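Local coordinates for regulatory protein RecX (Lactobacillus reuteri, PDB 3D5L) that belongs to the RecX family and probably modulates the activity of the recombinase RecA, at residues Ser7-Gln12 against Gly16-Tyr21; Leu167-Arg172 against Gln187-Lys192. All coordinates share one frame; numbering follows the deposited sequence.

Overall arrangement
Two contacts of very different kind mark the two ends of an elongated, largely helical chain. Contact 1 comes first in sequence and pairs strands 4-11 and 17-22, neighbours in the antiparallel sheet near the N-terminus. Contact 2 opens only after contact 1 has closed and joins helices 155-172 and 178-191; both its segments lie in the third three-helix domain of RecX. Their centres are 64 Å apart, on opposite sides of the chain's centre, and the nearest atoms are still about 46 Å from each other. The contacts share no strand or helix: one lies in the N-terminal sheet and the other in the third three-helix domain, with the first two three-helix domains in the sequence between.

Contact 1. Residues Ser7-Gln12 against Gly16-Tyr21; sequences SKIEAQ and GRYNIY. With SO4 (sulfate ion), chain C.
Glu10 and Asn19 form a hydrogen-bonded antiparallel pair, the tight centre of the contact: Asn19 N reaches Glu10 O at 2.8 Å, almost straight at 177°. On the face with Lys8 and Tyr21 the Asn19 amide both gives and accepts. ND2 bonds to Glu10 OE1 on its anti lone pair at 3.0 Å, while OD1 accepts Gln12 NE2 from above the carbonyl plane. With an alanine in place of Asn19, Glu10 OE1 would probably lose its amide donor, and Gln12 NE2 would keep the sulfate but not this acceptor. Glu10 OE1 also takes a weak bond from Tyr21 OH. Lys8 runs beside Tyr21, CD over one ring face; a bend at chi3 (-69°) brings NZ over the ring, a cation-pi contact 4.6 Å from the centroid. On the opposite face Ile9 CG2 rests on Tyr18 CB at 4.0 Å. The turn end is polar: Arg17 NE and NH2 both hydrogen-bond to O1 of a sulfate, in plane at the guanidinium edge, and Gln12 NE2 joins them at 2.9 Å. Arg17 NH1 turns to a salt bridge with Asp58. The solvent side is looser: Ala11 CB only brushes Tyr18 CE1 at 4.1 Å, and exposed Ser7 and Lys8 both face Tyr21, a classic beta bulge in an antiparallel beta hairpin.

Contact 2. Residues Leu167-Arg172 against Gln187-Lys192; sequences LKLFRR and QGLTTK
A helix-helix contact within the third three-helix domain of RecX, whose sequence belongs to the helix-turn-helix clan, brings Leu169 of helix 155-172 against Gly188 and Leu189 of helix 178-191. One methyl does the touching: Leu169 CD1 meets Leu189 CD1 at 3.8 Å and lies 4.1 Å from Gly188 CA. The two leucine side chains cross obliquely, each offering its CD1 branch to the other. Leu169 CG stands anti to its carbonyl carbon (chi1 -62°), which carries the branch across to the second helix. Gly188 has no side chain, and a CB there would run into Leu169 CD1; the bare CA thus lets the methyl settle against the helix backbone, with the two CA atoms of Leu169 and Gly188 7.6 Å apart. The join is small and wholly apolar, with no hydrogen bond between the segments; Gly188 O accepts Thr191 OG1 within its own helix segment. In the three-helix unit both leucines are buried and have further neighbours: Leu169 also packs on Val185, and Leu189 on Ala162 and Leu165, so the same two helices meet over more than these residues.

Contact 1. Residues Ser7-Gln12 against Gly16-Tyr21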
ATOM      1  N   SER A   7     -11.404 -29.488 -26.893  1.00 29.12           N
ATOM      2  CA  SER A   7     -10.873 -30.827 -27.150  1.00 29.65           C
ATOM      3  C   SER A   7      -9.691 -31.189 -26.249  1.00 29.64           C
ATOM      4  O   SER A   7      -9.297 -32.352 -26.166  1.00 30.96           O
ATOM      5  CB  SER A   7     -10.437 -30.957 -28.614  1.00 29.81           C
ATOM      6  OG  SER A   7      -9.226 -30.256 -28.865  1.00 27.60           O
ATOM      7  N   LYS A   8      -9.119 -30.200 -25.578  1.00 28.55           N
ATOM      8  CA  LYS A   8      -7.988 -30.465 -24.708  1.00 27.45           C
ATOM      9  C   LYS A   8      -7.637 -29.250 -23.858  1.00 26.18           C
ATOM     10  O   LYS A   8      -7.895 -28.111 -24.231  1.00 24.90           O
ATOM     11  CB  LYS A   8      -6.768 -30.867 -25.546  1.00 29.48           C
ATOM     12  CG  LYS A   8      -5.559 -31.271 -24.728  1.00 28.40           C
ATOM     13  CD  LYS A   8      -4.265 -31.027 -25.492  1.00 33.06           C
ATOM     14  CE  LYS A   8      -4.085 -31.965 -26.675  1.00 33.76           C
ATOM     15  NZ  LYS A   8      -2.787 -31.709 -27.397  1.00 33.27           N
ATOM     16  N   ILE A   9      -7.042 -29.515 -22.706  1.00 25.85           N
ATOM     17  CA  ILE A   9      -6.614 -28.468 -21.794  1.00 24.41           C
ATOM     18  C   ILE A   9      -5.246 -28.911 -21.319  1.00 24.15           C
ATOM     19  O   ILE A   9      -5.110 -29.948 -20.680  1.00 24.22           O
ATOM     20  CB  ILE A   9      -7.564 -28.348 -20.598  1.00 23.27           C
ATOM     21  CG1 ILE A   9      -8.962 -27.962 -21.090  1.00 24.19           C
ATOM     22  CG2 ILE A   9      -7.032 -27.322 -19.615  1.00 22.68           C
ATOM     23  CD1 ILE A   9     -10.009 -27.884 -19.991  1.00 23.52           C
ATOM     24  N   GLU A  10      -4.219 -28.149 -21.656  1.00 23.86           N
ATOM     25  CA  GLU A  10      -2.887 -28.540 -21.241  1.00 24.50           C
ATOM     26  C   GLU A  10      -2.241 -27.466 -20.388  1.00 23.03           C
ATOM     27  O   GLU A  10      -2.338 -26.272 -20.682  1.00 25.57           O
ATOM     28  CB  GLU A  10      -2.015 -28.837 -22.461  1.00 27.60           C
ATOM     29  CG  GLU A  10      -1.587 -27.611 -23.241  1.00 33.47           C
ATOM     30  CD  GLU A  10      -0.413 -27.899 -24.155  1.00 35.77           C
ATOM     31  OE1 GLU A  10       0.239 -26.934 -24.622  1.00 35.09           O
ATOM     32  OE2 GLU A  10      -0.147 -29.097 -24.400  1.00 37.97           O
ATOM     33  N   ALA A  11      -1.586 -27.893 -19.322  1.00 18.93           N
ATOM     34  CA  ALA A  11      -0.930 -26.965 -18.430  1.00 19.35           C
ATOM     35  C   ALA A  11       0.275 -26.404 -19.156  1.00 18.88           C
ATOM     36  O   ALA A  11       0.962 -27.127 -19.872  1.00 18.57           O
ATOM     37  CB  ALA A  11      -0.489 -27.681 -17.154  1.00 17.05           C
ATOM     38  N   GLN A  12       0.523 -25.111 -18.995  1.00 18.15           N
ATOM     39  CA  GLN A  12       1.675 -24.510 -19.635  1.00 18.43           C
ATOM     40  C   GLN A  12       2.874 -25.013 -18.836  1.00 19.65           C
ATOM     41  O   GLN A  12       2.707 -25.727 -17.849  1.00 17.54           O
ATOM     42  CB  GLN A  12       1.579 -22.983 -19.570  1.00 17.96           C
ATOM     43  CG  GLN A  12       0.274 -22.432 -20.115  1.00 17.36           C
ATOM     44  CD  GLN A  12       0.297 -20.922 -20.280  1.00 17.34           C
ATOM     45  OE1 GLN A  12       1.037 -20.222 -19.585  1.00 20.14           O
ATOM     46  NE2 GLN A  12      -0.532 -20.411 -21.184  1.00 14.56           N
ATOM     47  N   GLY A  16      -0.194 -22.397 -13.061  1.00 16.94           N
ATOM     48  CA  GLY A  16      -1.145 -21.310 -12.939  1.00 18.17           C
ATOM     49  C   GLY A  16      -1.919 -20.934 -14.182  1.00 18.99           C
ATOM     50  O   GLY A  16      -2.977 -20.300 -14.085  1.00 18.39           O
ATOM     51  N   ARG A  17      -1.400 -21.315 -15.345  1.00 19.39           N
ATOM     52  CA  ARG A  17      -2.041 -20.983 -16.612  1.00 20.18           C
ATOM     53  C   ARG A  17      -2.243 -22.243 -17.438  1.00 20.66           C
ATOM     54  O   ARG A  17      -1.481 -23.206 -17.300  1.00 18.48           O
ATOM     55  CB  ARG A  17      -1.166 -20.018 -17.402  1.00 21.53           C
ATOM     56  CG  ARG A  17      -0.541 -18.893 -16.598  1.00 21.80           C
ATOM     57  CD  ARG A  17      -1.380 -17.664 -16.654  1.00 22.40           C
ATOM     58  NE  ARG A  17      -1.704 -17.287 -18.027  1.00 21.24           N
ATOM     59  CZ  ARG A  17      -2.714 -16.484 -18.337  1.00 19.06           C
ATOM     60  NH1 ARG A  17      -3.470 -15.986 -17.363  1.00 17.35           N
ATOM     61  NH2 ARG A  17      -2.988 -16.203 -19.603  1.00 18.14           N
ATOM     62  N   TYR A  18      -3.250 -22.220 -18.317  1.00 20.94           N
ATOM     63  CA  TYR A  18      -3.565 -23.366 -19.168  1.00 20.76           C
ATOM     64  C   TYR A  18      -3.806 -22.988 -20.618  1.00 20.77           C
ATOM     65  O   TYR A  18      -4.249 -21.880 -20.918  1.00 21.05           O
ATOM     66  CB  TYR A  18      -4.810 -24.077 -18.649  1.00 19.94           C
ATOM     67  CG  TYR A  18      -4.664 -24.590 -17.239  1.00 23.70           C
ATOM     68  CD1 TYR A  18      -4.211 -25.892 -16.990  1.00 23.40           C
ATOM     69  CD2 TYR A  18      -4.937 -23.760 -16.147  1.00 21.84           C
ATOM     70  CE1 TYR A  18      -4.038 -26.354 -15.688  1.00 24.51           C
ATOM     71  CE2 TYR A  18      -4.765 -24.209 -14.845  1.00 24.87           C
ATOM     72  CZ  TYR A  18      -4.317 -25.507 -14.617  1.00 25.48           C
ATOM     73  OH  TYR A  18      -4.177 -25.960 -13.317  1.00 28.18           O
ATOM     74  N   ASN A  19      -3.509 -23.923 -21.513  1.00 20.41           N
ATOM     75  CA  ASN A  19      -3.736 -23.721 -22.934  1.00 20.91           C
ATOM     76  C   ASN A  19      -5.015 -24.472 -23.283  1.00 20.94           C
ATOM     77  O   ASN A  19      -5.148 -25.654 -22.961  1.00 18.67           O
ATOM     78  CB  ASN A  19      -2.567 -24.270 -23.766  1.00 21.16           C
ATOM     79  CG  ASN A  19      -1.276 -23.512 -23.531  1.00 22.96           C
ATOM     80  OD1 ASN A  19      -1.273 -22.286 -23.451  1.00 23.02           O
ATOM     81  ND2 ASN A  19      -0.165 -24.241 -23.437  1.00 23.12           N
ATOM     82  N   ILE A  20      -5.953 -23.779 -23.927  1.00 22.19           N
ATOM     83  CA  ILE A  20      -7.228 -24.379 -24.315  1.00 22.31           C
ATOM     84  C   ILE A  20      -7.320 -24.613 -25.818  1.00 22.96           C
ATOM     85  O   ILE A  20      -7.073 -23.714 -26.622  1.00 22.41           O
ATOM     86  CB  ILE A  20      -8.424 -23.502 -23.868  1.00 21.95           C
ATOM     87  CG1 ILE A  20      -8.633 -23.628 -22.357  1.00 23.28           C
ATOM     88  CG2 ILE A  20      -9.698 -23.945 -24.572  1.00 20.38           C
ATOM     89  CD1 ILE A  20      -7.448 -23.221 -21.533  1.00 24.70           C
ATOM     90  N   TYR A  21      -7.675 -25.840 -26.185  1.00 24.47           N
ATOM     91  CA  TYR A  21      -7.820 -26.238 -27.579  1.00 25.29           C
ATOM     92  C   TYR A  21      -9.288 -26.452 -27.909  1.00 26.47           C
ATOM     93  O   TYR A  21      -9.986 -27.196 -27.223  1.00 26.53           O
ATOM     94  CB  TYR A  21      -7.063 -27.541 -27.843  1.00 24.49           C
ATOM     95  CG  TYR A  21      -5.565 -27.428 -27.710  1.00 24.17           C
ATOM     96  CD1 TYR A  21      -4.738 -27.465 -28.831  1.00 25.43           C
ATOM     97  CD2 TYR A  21      -4.970 -27.270 -26.460  1.00 24.69           C
ATOM     98  CE1 TYR A  21      -3.346 -27.347 -28.708  1.00 25.04           C
ATOM     99  CE2 TYR A  21      -3.593 -27.149 -26.323  1.00 22.57           C
ATOM    100  CZ  TYR A  21      -2.789 -27.187 -27.447  1.00 24.69           C
ATOM    101  OH  TYR A  21      -1.427 -27.043 -27.297  1.00 27.48           O
TER
HETATM  102  S   SO4 C 301      -0.186 -16.370 -21.833  1.00 28.32           S
HETATM  103  O1  SO4 C 301      -0.667 -17.480 -20.989  1.00 30.45           O
HETATM  104  O2  SO4 C 301      -0.088 -16.859 -23.220  1.00 31.46           O
HETATM  105  O3  SO4 C 301       1.132 -15.909 -21.373  1.00 30.91           O
HETATM  106  O4  SO4 C 301      -1.131 -15.237 -21.737  1.00 31.04           O

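Contact 2. Residues Leu167-Arg172 against Gln187-Lys192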
ATOM      1  N   LEU A 167      18.134  19.653  20.918  1.00 25.28           N
ATOM      2  CA  LEU A 167      19.561  19.763  21.178  1.00 25.64           C
ATOM      3  C   LEU A 167      20.291  19.953  19.869  1.00 24.78           C
ATOM      4  O   LEU A 167      21.300  20.648  19.797  1.00 24.75           O
ATOM      5  CB  LEU A 167      20.089  18.507  21.881  1.00 27.52           C
ATOM      6  CG  LEU A 167      19.629  18.277  23.324  1.00 29.96           C
ATOM      7  CD1 LEU A 167      20.402  17.094  23.909  1.00 30.11           C
ATOM      8  CD2 LEU A 167      19.870  19.539  24.162  1.00 29.76           C
ATOM      9  N   LYS A 168      19.768  19.315  18.835  1.00 24.12           N
ATOM     10  CA  LYS A 168      20.340  19.395  17.505  1.00 23.96           C
ATOM     11  C   LYS A 168      20.014  20.766  16.907  1.00 23.80           C
ATOM     12  O   LYS A 168      20.816  21.321  16.156  1.00 23.67           O
ATOM     13  CB  LYS A 168      19.774  18.256  16.650  1.00 23.60           C
ATOM     14  CG  LYS A 168      20.100  18.301  15.171  1.00 26.89           C
ATOM     15  CD  LYS A 168      19.687  16.983  14.516  1.00 31.26           C
ATOM     16  CE  LYS A 168      19.577  17.090  13.003  1.00 33.15           C
ATOM     17  NZ  LYS A 168      18.367  17.848  12.564  1.00 33.00           N
ATOM     18  N   LEU A 169      18.847  21.314  17.248  1.00 21.61           N
ATOM     19  CA  LEU A 169      18.455  22.632  16.750  1.00 22.51           C
ATOM     20  C   LEU A 169      19.221  23.723  17.503  1.00 21.44           C
ATOM     21  O   LEU A 169      19.588  24.740  16.924  1.00 21.04           O
ATOM     22  CB  LEU A 169      16.939  22.856  16.905  1.00 20.77           C
ATOM     23  CG  LEU A 169      16.030  21.900  16.120  1.00 21.71           C
ATOM     24  CD1 LEU A 169      14.574  22.248  16.372  1.00 24.25           C
ATOM     25  CD2 LEU A 169      16.330  21.983  14.632  1.00 21.11           C
ATOM     26  N   PHE A 170      19.468  23.504  18.792  1.00 21.44           N
ATOM     27  CA  PHE A 170      20.191  24.478  19.600  1.00 23.11           C
ATOM     28  C   PHE A 170      21.650  24.576  19.177  1.00 24.66           C
ATOM     29  O   PHE A 170      22.280  25.633  19.316  1.00 24.82           O
ATOM     30  CB  PHE A 170      20.093  24.124  21.086  1.00 22.11           C
ATOM     31  CG  PHE A 170      19.112  24.974  21.840  1.00 23.78           C
ATOM     32  CD1 PHE A 170      19.355  26.330  22.037  1.00 24.07           C
ATOM     33  CD2 PHE A 170      17.933  24.431  22.332  1.00 26.36           C
ATOM     34  CE1 PHE A 170      18.438  27.133  22.710  1.00 26.21           C
ATOM     35  CE2 PHE A 170      17.000  25.229  23.013  1.00 26.59           C
ATOM     36  CZ  PHE A 170      17.254  26.579  23.199  1.00 27.27           C
ATOM     37  N   ARG A 171      22.168  23.472  18.652  1.00 24.07           N
ATOM     38  CA  ARG A 171      23.539  23.412  18.175  1.00 27.15           C
ATOM     39  C   ARG A 171      23.602  23.980  16.757  1.00 25.97           C
ATOM     40  O   ARG A 171      24.554  24.667  16.388  1.00 25.82           O
ATOM     41  CB  ARG A 171      24.034  21.961  18.191  1.00 30.91           C
ATOM     42  CG  ARG A 171      25.394  21.767  17.555  1.00 37.56           C
ATOM     43  CD  ARG A 171      26.042  20.479  18.039  1.00 43.60           C
ATOM     44  NE  ARG A 171      27.314  20.219  17.368  1.00 47.81           N
ATOM     45  CZ  ARG A 171      27.431  19.906  16.080  1.00 49.73           C
ATOM     46  NH1 ARG A 171      26.350  19.810  15.312  1.00 50.26           N
ATOM     47  NH2 ARG A 171      28.631  19.687  15.558  1.00 51.89           N
ATOM     48  N   ARG A 172      22.565  23.705  15.975  1.00 24.51           N
ATOM     49  CA  ARG A 172      22.494  24.189  14.608  1.00 24.39           C
ATOM     50  C   ARG A 172      22.343  25.712  14.528  1.00 23.38           C
ATOM     51  O   ARG A 172      22.817  26.323  13.579  1.00 23.98           O
ATOM     52  CB  ARG A 172      21.329  23.520  13.874  1.00 26.35           C
ATOM     53  CG  ARG A 172      21.142  24.003  12.444  1.00 30.37           C
ATOM     54  CD  ARG A 172      19.891  23.420  11.804  1.00 33.69           C
ATOM     55  NE  ARG A 172      19.956  21.966  11.678  1.00 39.17           N
ATOM     56  CZ  ARG A 172      19.007  21.219  11.114  1.00 41.38           C
ATOM     57  NH1 ARG A 172      17.915  21.792  10.617  1.00 41.41           N
ATOM     58  NH2 ARG A 172      19.146  19.897  11.051  1.00 38.91           N
ATOM     59  N   GLN A 187       9.779  26.982  17.176  1.00 27.93           N
ATOM     60  CA  GLN A 187       9.153  26.894  15.872  1.00 27.98           C
ATOM     61  C   GLN A 187       9.564  25.614  15.144  1.00 26.64           C
ATOM     62  O   GLN A 187       8.736  24.970  14.494  1.00 25.39           O
ATOM     63  CB  GLN A 187       9.513  28.130  15.044  1.00 30.04           C
ATOM     64  CG  GLN A 187       8.759  29.388  15.487  1.00 37.17           C
ATOM     65  CD  GLN A 187       9.312  30.677  14.877  1.00 39.88           C
ATOM     66  OE1 GLN A 187       9.538  30.763  13.667  1.00 41.37           O
ATOM     67  NE2 GLN A 187       9.524  31.685  15.717  1.00 38.90           N
ATOM     68  N   GLY A 188      10.836  25.244  15.259  1.00 24.38           N
ATOM     69  CA  GLY A 188      11.308  24.039  14.605  1.00 25.54           C
ATOM     70  C   GLY A 188      10.558  22.808  15.091  1.00 26.94           C
ATOM     71  O   GLY A 188      10.170  21.951  14.299  1.00 26.45           O
ATOM     72  N   LEU A 189      10.354  22.712  16.399  1.00 25.42           N
ATOM     73  CA  LEU A 189       9.641  21.579  16.951  1.00 25.82           C
ATOM     74  C   LEU A 189       8.203  21.555  16.448  1.00 25.33           C
ATOM     75  O   LEU A 189       7.686  20.499  16.104  1.00 24.63           O
ATOM     76  CB  LEU A 189       9.654  21.628  18.482  1.00 26.47           C
ATOM     77  CG  LEU A 189      10.536  20.603  19.215  1.00 27.99           C
ATOM     78  CD1 LEU A 189      11.993  20.741  18.785  1.00 26.18           C
ATOM     79  CD2 LEU A 189      10.401  20.812  20.719  1.00 27.13           C
ATOM     80  N   THR A 190       7.560  22.717  16.387  1.00 25.46           N
ATOM     81  CA  THR A 190       6.175  22.771  15.935  1.00 26.59           C
ATOM     82  C   THR A 190       6.013  22.400  14.470  1.00 25.66           C
ATOM     83  O   THR A 190       5.032  21.755  14.100  1.00 26.32           O
ATOM     84  CB  THR A 190       5.537  24.165  16.169  1.00 27.73           C
ATOM     85  OG1 THR A 190       6.153  25.126  15.310  1.00 32.27           O
ATOM     86  CG2 THR A 190       5.715  24.598  17.617  1.00 28.25           C
ATOM     87  N   THR A 191       6.960  22.798  13.628  1.00 25.45           N
ATOM     88  CA  THR A 191       6.841  22.459  12.219  1.00 26.94           C
ATOM     89  C   THR A 191       7.207  20.991  12.021  1.00 26.14           C
ATOM     90  O   THR A 191       7.009  20.435  10.941  1.00 25.46           O
ATOM     91  CB  THR A 191       7.742  23.346  11.317  1.00 27.94           C
ATOM     92  OG1 THR A 191       9.108  22.931  11.431  1.00 30.26           O
ATOM     93  CG2 THR A 191       7.616  24.806  11.723  1.00 27.66           C
ATOM     94  N   LYS A 192       7.741  20.371  13.071  1.00 25.62           N
ATOM     95  CA  LYS A 192       8.103  18.956  13.022  1.00 25.57           C
ATOM     96  C   LYS A 192       6.929  18.121  13.540  1.00 24.89           C
ATOM     97  O   LYS A 192       6.992  16.894  13.556  1.00 24.29           O
ATOM     98  CB  LYS A 192       9.344  18.680  13.866  1.00 26.19           C
ATOM     99  CG  LYS A 192      10.497  18.050  13.090  1.00 28.74           C
ATOM    100  CD  LYS A 192      11.142  19.054  12.141  1.00 29.62           C
ATOM    101  CE  LYS A 192      12.181  18.403  11.230  1.00 30.04           C
ATOM    102  NZ  LYS A 192      11.601  17.441  10.246  1.00 28.46           N
TER